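Side-chain contact in putative major capsid protein (Cafeteriavirus-dependent mavirus, PDB 6G44), which probably builds the icosahedral shell of the marine virophage mavirus, assembling as double jelly-roll subunits grouped in trimers: residues A140-C145 with A205-P210. Numbering follows the deposited sequence.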
loop_
_atom_site.group_PDB
_atom_site.type_symbol
_atom_site.label_atom_id
_atom_site.label_comp_id
_atom_site.label_asym_id
_atom_site.label_seq_id
_atom_site.Cartn_x
_atom_site.Cartn_y
_atom_site.Cartn_z
ATOM N N ALA C 140 -7.973 8.933 -4.472
ATOM C CA ALA C 140 -7.708 8.558 -5.857
ATOM C C ALA C 140 -8.977 8.266 -6.639
ATOM O O ALA C 140 -8.982 8.397 -7.844
ATOM C CB ALA C 140 -6.736 7.361 -5.936
ATOM N N LEU C 141 -10.037 7.856 -5.954
ATOM C CA LEU C 141 -11.336 7.705 -6.617
ATOM C C LEU C 141 -12.003 9.063 -6.841
ATOM O O LEU C 141 -12.849 9.214 -7.726
ATOM C CB LEU C 141 -12.264 6.814 -5.819
ATOM C CG LEU C 141 -11.824 5.366 -5.638
ATOM C CD1 LEU C 141 -12.833 4.642 -4.754
ATOM C CD2 LEU C 141 -11.686 4.666 -6.964
ATOM N N LEU C 142 -11.654 10.035 -6.010
ATOM C CA LEU C 142 -12.198 11.392 -6.097
ATOM C C LEU C 142 -11.641 12.131 -7.315
ATOM O O LEU C 142 -12.400 12.731 -8.099
ATOM C CB LEU C 142 -11.912 12.125 -4.784
ATOM C CG LEU C 142 -12.746 13.344 -4.385
ATOM C CD1 LEU C 142 -12.519 13.669 -2.924
ATOM C CD2 LEU C 142 -12.401 14.555 -5.232
ATOM N N SER C 143 -10.323 12.097 -7.498
ATOM C CA SER C 143 -9.674 12.832 -8.593
ATOM C C SER C 143 -8.520 12.024 -9.151
ATOM O O SER C 143 -7.816 11.341 -8.366
ATOM C CB SER C 143 -9.101 14.147 -8.066
ATOM O OG SER C 143 -8.422 14.890 -9.054
ATOM N N PRO C 144 -8.226 12.162 -10.453
ATOM C CA PRO C 144 -6.997 11.595 -11.029
ATOM C C PRO C 144 -5.746 12.284 -10.488
ATOM O O PRO C 144 -4.638 11.752 -10.623
ATOM C CB PRO C 144 -7.147 11.825 -12.547
ATOM C CG PRO C 144 -8.060 13.028 -12.610
ATOM C CD PRO C 144 -9.032 12.870 -11.470
ATOM N N CYS C 145 -5.890 13.472 -9.914
ATOM C CA CYS C 145 -4.745 14.222 -9.405
ATOM C C CYS C 145 -4.864 14.274 -7.894
ATOM O O CYS C 145 -5.191 15.324 -7.320
ATOM C CB CYS C 145 -4.776 15.628 -9.998
ATOM S SG CYS C 145 -4.459 15.612 -11.777
ATOM N N ALA C 205 -14.957 13.887 -8.896
ATOM C CA ALA C 205 -16.148 13.961 -8.074
ATOM C C ALA C 205 -16.309 15.366 -7.501
ATOM O O ALA C 205 -15.323 15.958 -7.023
ATOM C CB ALA C 205 -16.076 12.944 -6.946
ATOM N N LEU C 206 -17.529 15.903 -7.532
ATOM C CA LEU C 206 -17.798 17.185 -6.882
ATOM C C LEU C 206 -17.863 17.030 -5.372
ATOM O O LEU C 206 -18.640 16.198 -4.892
ATOM C CB LEU C 206 -19.135 17.736 -7.378
ATOM C CG LEU C 206 -19.592 19.068 -6.786
ATOM C CD1 LEU C 206 -18.596 20.188 -6.980
ATOM C CD2 LEU C 206 -20.942 19.448 -7.403
ATOM N N VAL C 207 -17.094 17.855 -4.633
ATOM C CA VAL C 207 -17.096 17.875 -3.174
ATOM C C VAL C 207 -17.942 19.053 -2.713
ATOM O O VAL C 207 -17.458 20.181 -2.545
ATOM C CB VAL C 207 -15.652 17.967 -2.645
ATOM C CG1 VAL C 207 -15.592 18.054 -1.131
ATOM C CG2 VAL C 207 -14.872 16.761 -3.153
ATOM N N ALA C 208 -19.237 18.794 -2.573
ATOM C CA ALA C 208 -20.220 19.851 -2.228
ATOM C C ALA C 208 -21.414 19.215 -1.580
ATOM O O ALA C 208 -21.986 18.301 -2.158
ATOM C CB ALA C 208 -20.632 20.619 -3.473
ATOM N N ASN C 209 -21.825 19.696 -0.412
ATOM C CA ASN C 209 -23.003 19.099 0.247
ATOM C C ASN C 209 -24.227 19.087 -0.713
ATOM O O ASN C 209 -24.444 20.089 -1.408
ATOM C CB ASN C 209 -23.360 19.872 1.510
ATOM C CG ASN C 209 -22.279 19.797 2.591
ATOM O OD1 ASN C 209 -21.103 20.084 2.326
ATOM N ND2 ASN C 209 -22.673 19.438 3.804
ATOM N N PRO C 210 -24.991 17.993 -0.805
ATOM C CA PRO C 210 -24.930 16.764 -0.003
ATOM C C PRO C 210 -24.241 15.582 -0.700
ATOM O O PRO C 210 -24.536 14.420 -0.357
ATOM C CB PRO C 210 -26.412 16.453 0.184
ATOM C CG PRO C 210 -26.973 16.811 -1.165
ATOM C CD PRO C 210 -26.210 18.014 -1.638
#
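Leu142, the last residue of helix 136-142, meets Ala205 and Val207 in a small buried contact, one backbone hydrogen bond beside an apolar patch, that ties the helix end to the chain leaving strand 195-205. Ala205 N donates to Leu142 O at 2.9 Å; the N-H points at the oxygen at 156° and arrives in the carbonyl plane. Because the chain leaves helical geometry at Ser143, this carbonyl is turned over to the strand end instead of to a further helical turn. Beside this bond the Leu142 side chain extends toward 205-210. With CG anti to the backbone N (chi1 -159°), the branch lies on the side of its own carbonyl carbon, and both methyls approach Val207: CD1 lies 3.9 Å from Val207 CG2, and CD2 sits equally near that methyl and 3.7 Å from Ala205 O. Val207 thus offers a single branch, CG2, to the fork of the leucine, and the two side chains cross at about a right angle. Ala205 CB points toward the helix end and comes within 4.2 Å of Leu142 CG. Asn104 of helix 102-105 braces the chain at 205-207, its ND2 hydrogen-bonded to Ala205 O and its OD1 to Val207 N, while also touching Leu142. Next to the helix end, Ser143 OG accepts from Cys145 N at 3.0 Å, closing an ST turn, and is also hydrogen-bonded to Glu204 OE1, a second tie to the strand. The arrangement is a helix C-terminus docked on a strand end, here in the long connection between strands 117-121 and 183-186 of a double jelly-roll capsid protein.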